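Local coordinates for succinoglycan biosynthesis protein (Bacillus cereus ATCC 14579, PDB 3B55) that is of unknown function but binds calcium and belongs to the erythromycin esterase family, at residues Asn399-Ile404 against Asp420-Lys425; Val337-Ser342 against Phe427-Gln432. The protein carries 1 engineered substitution. All blocks are in the same frame, centred on the assembly; numbering follows the deposited sequence.

Contact 1 (Asn399-Ile404 against Asp420-Lys425)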
ATOM      1  N   ASN A 399      -0.370 -11.597  21.644  1.00 19.25           N
ATOM      2  CA  ASN A 399      -1.102 -12.592  20.866  1.00 22.06           C
ATOM      3  C   ASN A 399      -2.578 -12.672  21.208  1.00 21.25           C
ATOM      4  O   ASN A 399      -3.276 -13.591  20.791  1.00 23.68           O
ATOM      5  CB  ASN A 399      -0.453 -13.972  21.010  1.00 24.97           C
ATOM      6  CG  ASN A 399       0.663 -14.192  20.007  1.00 34.24           C
ATOM      7  OD1 ASN A 399       1.745 -13.604  20.116  1.00 39.94           O
ATOM      8  ND2 ASN A 399       0.399 -15.034  19.009  1.00 31.33           N
ATOM      9  N   GLU A 400      -3.049 -11.699  21.972  1.00 21.26           N
ATOM     10  CA  GLU A 400      -4.447 -11.640  22.348  1.00 20.47           C
ATOM     11  C   GLU A 400      -5.077 -10.451  21.640  1.00 20.15           C
ATOM     12  O   GLU A 400      -4.380  -9.511  21.261  1.00 20.54           O
ATOM     13  CB  GLU A 400      -4.579 -11.473  23.857  1.00 20.03           C
ATOM     14  CG  GLU A 400      -4.265 -12.722  24.651  1.00 27.29           C
ATOM     15  CD  GLU A 400      -4.148 -12.438  26.130  1.00 33.88           C
ATOM     16  OE1 GLU A 400      -4.427 -11.287  26.533  1.00 24.75           O
ATOM     17  OE2 GLU A 400      -3.785 -13.362  26.889  1.00 37.90           O
ATOM     18  N   GLN A 401      -6.391 -10.499  21.454  1.00 19.48           N
ATOM     19  CA  GLN A 401      -7.110  -9.415  20.798  1.00 17.24           C
ATOM     20  C   GLN A 401      -7.323  -8.227  21.735  1.00 16.62           C
ATOM     21  O   GLN A 401      -7.881  -8.379  22.816  1.00 13.76           O
ATOM     22  CB  GLN A 401      -8.464  -9.916  20.303  1.00 18.77           C
ATOM     23  CG  GLN A 401      -8.395 -10.810  19.078  1.00 28.48           C
ATOM     24  CD  GLN A 401      -9.145 -10.217  17.904  1.00 38.95           C
ATOM     25  OE1 GLN A 401      -8.545  -9.806  16.911  1.00 45.76           O
ATOM     26  NE2 GLN A 401     -10.467 -10.159  18.018  1.00 41.57           N
ATOM     27  N   HIS A 402      -6.879  -7.049  21.303  1.00 12.86           N
ATOM     28  CA  HIS A 402      -7.023  -5.825  22.084  1.00 13.36           C
ATOM     29  C   HIS A 402      -7.374  -4.685  21.131  1.00 12.98           C
ATOM     30  O   HIS A 402      -7.066  -4.738  19.947  1.00 13.47           O
ATOM     31  CB  HIS A 402      -5.728  -5.513  22.841  1.00 14.24           C
ATOM     32  CG  HIS A 402      -5.376  -6.533  23.878  1.00 14.77           C
ATOM     33  ND1 HIS A 402      -6.102  -6.695  25.038  1.00 16.87           N
ATOM     34  CD2 HIS A 402      -4.401  -7.474  23.910  1.00 13.50           C
ATOM     35  CE1 HIS A 402      -5.594  -7.693  25.738  1.00 17.91           C
ATOM     36  NE2 HIS A 402      -4.561  -8.184  25.075  1.00 13.88           N
ATOM     37  N   PRO A 403      -8.039  -3.641  21.636  1.00 15.08           N
ATOM     38  CA  PRO A 403      -8.435  -2.495  20.815  1.00 14.85           C
ATOM     39  C   PRO A 403      -7.261  -1.680  20.288  1.00 15.46           C
ATOM     40  O   PRO A 403      -6.235  -1.522  20.961  1.00 18.27           O
ATOM     41  CB  PRO A 403      -9.301  -1.675  21.764  1.00 13.06           C
ATOM     42  CG  PRO A 403      -9.834  -2.710  22.733  1.00 16.19           C
ATOM     43  CD  PRO A 403      -8.609  -3.531  22.990  1.00 16.26           C
ATOM     44  N   ILE A 404      -7.418  -1.162  19.080  1.00 14.05           N
ATOM     45  CA  ILE A 404      -6.391  -0.337  18.469  1.00 13.50           C
ATOM     46  C   ILE A 404      -7.047   0.639  17.522  1.00 11.19           C
ATOM     47  O   ILE A 404      -8.040   0.317  16.872  1.00 10.55           O
ATOM     48  CB  ILE A 404      -5.366  -1.164  17.669  1.00 12.89           C
ATOM     49  CG1 ILE A 404      -4.231  -0.241  17.189  1.00 12.92           C
ATOM     50  CG2 ILE A 404      -6.052  -1.828  16.471  1.00 11.87           C
ATOM     51  CD1 ILE A 404      -2.986  -0.962  16.678  1.00 11.02           C
ATOM     52  N   ASP A 420     -10.525  -4.499  17.096  1.00 14.40           N
ATOM     53  CA  ASP A 420      -9.757  -5.457  17.885  1.00 16.44           C
ATOM     54  C   ASP A 420      -8.713  -6.092  16.992  1.00 17.03           C
ATOM     55  O   ASP A 420      -8.940  -6.288  15.802  1.00 20.19           O
ATOM     56  CB  ASP A 420     -10.657  -6.546  18.459  1.00 21.64           C
ATOM     57  CG  ASP A 420     -11.266  -6.157  19.795  1.00 27.39           C
ATOM     58  OD1 ASP A 420     -12.039  -6.974  20.345  1.00 31.29           O
ATOM     59  OD2 ASP A 420     -10.966  -5.045  20.291  1.00 25.30           O
ATOM     60  N   ILE A 421      -7.561  -6.422  17.557  1.00 16.72           N
ATOM     61  CA  ILE A 421      -6.499  -7.013  16.761  1.00 14.80           C
ATOM     62  C   ILE A 421      -5.461  -7.627  17.675  1.00 13.78           C
ATOM     63  O   ILE A 421      -5.340  -7.226  18.830  1.00 15.33           O
ATOM     64  CB  ILE A 421      -5.803  -5.923  15.880  1.00 18.08           C
ATOM     65  CG1 ILE A 421      -4.852  -6.573  14.870  1.00 20.31           C
ATOM     66  CG2 ILE A 421      -4.983  -4.965  16.766  1.00 10.97           C
ATOM     67  CD1 ILE A 421      -4.130  -5.566  14.005  1.00 24.89           C
ATOM     68  N   SER A 422      -4.725  -8.603  17.151  1.00 17.74           N
ATOM     69  CA  SER A 422      -3.645  -9.262  17.881  1.00 16.64           C
ATOM     70  C   SER A 422      -2.392  -8.664  17.247  1.00 13.99           C
ATOM     71  O   SER A 422      -1.982  -9.056  16.149  1.00 11.42           O
ATOM     72  CB  SER A 422      -3.683 -10.766  17.649  1.00 18.12           C
ATOM     73  OG  SER A 422      -4.922 -11.278  18.082  1.00 28.26           O
ATOM     74  N   LEU A 423      -1.801  -7.692  17.928  1.00 12.72           N
ATOM     75  CA  LEU A 423      -0.630  -7.011  17.401  1.00 10.40           C
ATOM     76  C   LEU A 423       0.501  -7.938  16.998  1.00 12.35           C
ATOM     77  O   LEU A 423       1.101  -7.757  15.939  1.00  9.65           O
ATOM     78  CB  LEU A 423      -0.125  -5.979  18.408  1.00 10.68           C
ATOM     79  CG  LEU A 423       0.679  -4.835  17.785  1.00 11.92           C
ATOM     80  CD1 LEU A 423      -0.193  -4.085  16.776  1.00  8.95           C
ATOM     81  CD2 LEU A 423       1.151  -3.901  18.882  1.00  3.87           C
ATOM     82  N   GLY A 424       0.800  -8.918  17.847  1.00 10.79           N
ATOM     83  CA  GLY A 424       1.867  -9.857  17.549  1.00 12.91           C
ATOM     84  C   GLY A 424       1.605 -10.696  16.310  1.00 13.12           C
ATOM     85  O   GLY A 424       2.543 -11.158  15.667  1.00 14.28           O
ATOM     86  N   LYS A 425       0.339 -10.906  15.967  1.00 11.51           N
ATOM     87  CA  LYS A 425       0.018 -11.703  14.787  1.00 17.21           C
ATOM     88  C   LYS A 425      -0.062 -10.844  13.527  1.00 12.29           C
ATOM     89  O   LYS A 425       0.281 -11.295  12.439  1.00 14.55           O
ATOM     90  CB  LYS A 425      -1.299 -12.449  14.994  1.00 15.81           C
ATOM     91  CG  LYS A 425      -1.267 -13.398  16.187  1.00 23.78           C
ATOM     92  CD  LYS A 425      -2.519 -14.268  16.275  1.00 26.49           C
ATOM     93  CE  LYS A 425      -2.501 -15.090  17.559  1.00 30.00           C
ATOM     94  NZ  LYS A 425      -3.493 -16.207  17.563  1.00 39.56           N
TER

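Contact 2 (Val337-Ser342 against Phe427-Gln432)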
ATOM      1  N   VAL A 337       7.879  -9.520   5.329  1.00 10.21           N
ATOM      2  CA  VAL A 337       8.019  -8.939   6.657  1.00 10.75           C
ATOM      3  C   VAL A 337       7.023  -7.796   6.704  1.00  8.21           C
ATOM      4  O   VAL A 337       6.944  -6.996   5.775  1.00 10.54           O
ATOM      5  CB  VAL A 337       9.442  -8.391   6.915  1.00 12.62           C
ATOM      6  CG1 VAL A 337       9.444  -7.539   8.174  1.00 14.58           C
ATOM      7  CG2 VAL A 337      10.416  -9.543   7.080  1.00 17.53           C
ATOM      8  N   SER A 338       6.248  -7.726   7.778  1.00  8.82           N
ATOM      9  CA  SER A 338       5.240  -6.681   7.905  1.00  9.30           C
ATOM     10  C   SER A 338       5.558  -5.693   9.014  1.00  7.99           C
ATOM     11  O   SER A 338       5.673  -6.063  10.185  1.00  6.46           O
ATOM     12  CB  SER A 338       3.867  -7.319   8.155  1.00  8.22           C
ATOM     13  OG  SER A 338       2.872  -6.342   8.373  1.00 14.32           O
ATOM     14  N   ILE A 339       5.704  -4.433   8.633  1.00  8.81           N
ATOM     15  CA  ILE A 339       5.990  -3.374   9.587  1.00 11.17           C
ATOM     16  C   ILE A 339       4.782  -2.456   9.684  1.00 12.94           C
ATOM     17  O   ILE A 339       4.284  -1.969   8.671  1.00 13.55           O
ATOM     18  CB  ILE A 339       7.198  -2.532   9.146  1.00 11.17           C
ATOM     19  CG1 ILE A 339       8.448  -3.411   9.096  1.00 11.10           C
ATOM     20  CG2 ILE A 339       7.400  -1.372  10.112  1.00 12.79           C
ATOM     21  CD1 ILE A 339       9.674  -2.716   8.550  1.00  8.27           C
ATOM     22  N   GLY A 340       4.303  -2.226  10.902  1.00 12.16           N
ATOM     23  CA  GLY A 340       3.158  -1.352  11.071  1.00 10.47           C
ATOM     24  C   GLY A 340       3.517  -0.161  11.934  1.00  9.62           C
ATOM     25  O   GLY A 340       4.462  -0.228  12.714  1.00  7.47           O
ATOM     26  N   THR A 341       2.780   0.936  11.779  1.00 11.09           N
ATOM     27  CA  THR A 341       3.022   2.136  12.583  1.00 12.74           C
ATOM     28  C   THR A 341       1.864   2.292  13.548  1.00 11.59           C
ATOM     29  O   THR A 341       0.758   1.816  13.278  1.00 12.22           O
ATOM     30  CB  THR A 341       3.131   3.418  11.715  1.00 13.11           C
ATOM     31  OG1 THR A 341       2.103   3.426  10.713  1.00 14.48           O
ATOM     32  CG2 THR A 341       4.502   3.493  11.053  1.00 15.09           C
ATOM     33  N   SER A 342       2.118   2.937  14.681  1.00 11.08           N
ATOM     34  CA  SER A 342       1.072   3.134  15.667  1.00 10.37           C
ATOM     35  C   SER A 342       1.198   4.515  16.295  1.00 10.10           C
ATOM     36  O   SER A 342       2.288   5.084  16.376  1.00  8.78           O
ATOM     37  CB  SER A 342       1.145   2.042  16.733  1.00 13.64           C
ATOM     38  OG  SER A 342      -0.060   1.985  17.479  1.00 19.13           O
ATOM     39  N   PHE A 427       1.628  -7.856  12.951  1.00 12.28           N
ATOM     40  CA  PHE A 427       2.920  -7.304  12.551  1.00  7.10           C
ATOM     41  C   PHE A 427       4.149  -7.944  13.181  1.00  9.11           C
ATOM     42  O   PHE A 427       4.128  -8.385  14.335  1.00  8.37           O
ATOM     43  CB  PHE A 427       2.977  -5.811  12.870  1.00  7.87           C
ATOM     44  CG  PHE A 427       1.867  -5.005  12.264  1.00  7.38           C
ATOM     45  CD1 PHE A 427       1.840  -4.750  10.895  1.00 10.26           C
ATOM     46  CD2 PHE A 427       0.853  -4.486  13.066  1.00  3.86           C
ATOM     47  CE1 PHE A 427       0.812  -3.980  10.327  1.00  9.54           C
ATOM     48  CE2 PHE A 427      -0.179  -3.714  12.511  1.00  6.03           C
ATOM     49  CZ  PHE A 427      -0.200  -3.461  11.138  1.00  5.33           C
ATOM     50  N   ASP A 428       5.233  -7.962  12.413  1.00  8.39           N
ATOM     51  CA  ASP A 428       6.507  -8.498  12.874  1.00  9.75           C
ATOM     52  C   ASP A 428       7.256  -7.348  13.555  1.00  9.33           C
ATOM     53  O   ASP A 428       7.987  -7.548  14.517  1.00  9.71           O
ATOM     54  CB  ASP A 428       7.352  -8.996  11.689  1.00  9.57           C
ATOM     55  CG  ASP A 428       6.660 -10.084  10.884  1.00 14.77           C
ATOM     56  OD1 ASP A 428       6.244 -11.103  11.486  1.00 20.73           O
ATOM     57  OD2 ASP A 428       6.537  -9.922   9.649  1.00 11.90           O
ATOM     58  N   ILE A 429       7.059  -6.133  13.052  1.00  9.69           N
ATOM     59  CA  ILE A 429       7.751  -4.969  13.600  1.00  7.95           C
ATOM     60  C   ILE A 429       6.817  -3.785  13.788  1.00  8.83           C
ATOM     61  O   ILE A 429       6.051  -3.446  12.883  1.00  9.99           O
ATOM     62  CB  ILE A 429       8.904  -4.560  12.662  1.00  9.04           C
ATOM     63  CG1 ILE A 429       9.857  -5.751  12.492  1.00  7.67           C
ATOM     64  CG2 ILE A 429       9.652  -3.331  13.224  1.00  6.81           C
ATOM     65  CD1 ILE A 429      10.863  -5.587  11.368  1.00  8.65           C
ATOM     66  N   LEU A 430       6.879  -3.154  14.962  1.00  9.64           N
ATOM     67  CA  LEU A 430       6.037  -1.995  15.233  1.00 10.17           C
ATOM     68  C   LEU A 430       6.836  -0.714  15.459  1.00 10.32           C
ATOM     69  O   LEU A 430       7.821  -0.696  16.196  1.00 11.08           O
ATOM     70  CB  LEU A 430       5.145  -2.218  16.458  1.00 11.99           C
ATOM     71  CG  LEU A 430       4.198  -1.017  16.656  1.00 13.55           C
ATOM     72  CD1 LEU A 430       2.808  -1.350  16.120  1.00 13.48           C
ATOM     73  CD2 LEU A 430       4.121  -0.636  18.117  1.00 13.64           C
ATOM     74  N   VAL A 431       6.392   0.357  14.814  1.00  9.85           N
ATOM     75  CA  VAL A 431       7.017   1.660  14.947  1.00  7.53           C
ATOM     76  C   VAL A 431       5.998   2.576  15.609  1.00  7.53           C
ATOM     77  O   VAL A 431       4.948   2.863  15.032  1.00  7.84           O
ATOM     78  CB  VAL A 431       7.411   2.226  13.575  1.00  9.94           C
ATOM     79  CG1 VAL A 431       7.904   3.655  13.724  1.00  9.91           C
ATOM     80  CG2 VAL A 431       8.478   1.341  12.947  1.00  3.86           C
ATOM     81  N   GLN A 432       6.303   3.021  16.825  1.00  7.35           N
ATOM     82  CA  GLN A 432       5.398   3.894  17.572  1.00  6.17           C
ATOM     83  C   GLN A 432       5.832   5.356  17.489  1.00  8.50           C
ATOM     84  O   GLN A 432       7.005   5.676  17.659  1.00 10.07           O
ATOM     85  CB  GLN A 432       5.355   3.463  19.049  1.00  5.12           C
ATOM     86  CG  GLN A 432       4.457   4.320  19.942  1.00  5.26           C
ATOM     87  CD  GLN A 432       2.971   4.002  19.784  1.00  6.74           C
ATOM     88  OE1 GLN A 432       2.111   4.733  20.281  1.00 11.31           O
ATOM     89  NE2 GLN A 432       2.666   2.898  19.109  1.00  4.13           N
TER

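Contact 1 (Asn399-Ile404 against Asp420-Lys425)
His402 and Ile421 grip each other through both of their backbone polar groups, as a hydrogen-bonded pair of an antiparallel two-stranded sheet made by strands 402-405 and 418-421. His402 N gives a nearly straight bond to Ile421 O (2.9 Å, 168° at the hydrogen), and Ile421 N returns one to His402 O at 3.0 Å, bent to 142°. Ile421 O also takes a CA-H...O contact from Gln401 CA and a hydrogen bond from Tyr371 OH of helix 371-376. Where the strand gives way to helix 423-426, Ser422 CA makes another such CA-H...O contact with Glu400 O, at 3.5 Å.

One residue along, Pro403 and Asp420 form a non-hydrogen-bonded pair. Their side chains run side by side in the same direction, and Asp420 OD2 lies 3.6 Å from Pro403 CG. On this same flank Gln401, its chain bent at chi2 (-119°), crosses Asp420 at about a right angle, bringing its amide NE2 to 3.6 Å from Asp420 CB.

Ile404, Ile421 and Leu423 form an apolar cluster. Ile404 CG2 presses on Ile421 CG2 at 3.3 Å, tighter than two methyl groups usually sit, while Ile404 CD1 meets Leu423 CD1 at 4.2 Å. Ile404 and Leu423 also pack on helix 371-376. The imidazole of His402, on the sheet face of Ile421, stands edge-to-face to Tyr371, and Glu400 OE1 is held by Tyr37 OH.

Away from the calcium site, His402 and Ile421 thus supply two of the backbone bonds joining these strands, continued by Ile404 with Val419, between a polar flank and the aliphatic cluster.

Contact 2 (Val337-Ser342 against Phe427-Gln432)
Two neighbouring parallel strands of the large mixed sheet, 336-344 and 429-433, meet here in the buried core, their short segments inclined at 25°. Ile339 pairs with Ile429, and the register runs on through Gly340-Leu430 and Thr341-Val431 to Ser342-Gln432. Gly340 bonds both ways: its N to Ile429 O and its O from Val431 N, each 2.9 Å. Ser342 N goes on to Val431 O. At the entry to strand 429-433, Ser338 O accepts from two successive amides, Asp428 N at 3.0 Å and Ile429 N at 3.2 Å.

Phe427, just after helix 423-426, lays one ring face over Gly340: the glycine CA sits 3.8 Å from the ring centroid, 19° off the normal, a CH-pi contact made possible by the missing side chain. Ser338 OG lies at the edge of that ring, 3.2 Å from Phe427 CD1, and is itself bonded to Val310 O.

On the face bearing the isoleucines, Ile339 and Ile429 lie alongside each other, with Ile339 CG1 3.8 Å from Ile429 CB. With CG2 anti to the backbone N, Ile339 directs that methyl to Val431 CG2. Thr341 OG1 is bonded to Gly81 O in strand 77-82, and its side chain is about 9 Å from that of calcium-binding His85.

These backbone bonds, flanked by the Ile339, Ile429 and Val431 face, join strand 429-433 to 336-344, which in turn pairs with 77-82.

The centres of contacts 1 and 2 are 13 Å apart, on the same side of the chain's centre. Along the chain, strand 336-344 comes well before the rest; both halves of contact 1 fall between strands 382-386 and 429-433, which are themselves neighbours in the large sheet. Helix 423-426 leads from contact 1 straight into contact 2. The two touch at Leu423 CD2 and Leu430 CD1, 4.1 Å apart, and again where Ile404 CD1 packs near Ser342 OG. Helix 371-376 borders both. The small two-stranded sheet and the helix after it thus pack, through Ile404 and Leu423, against the paired strands 336-344 and 429-433.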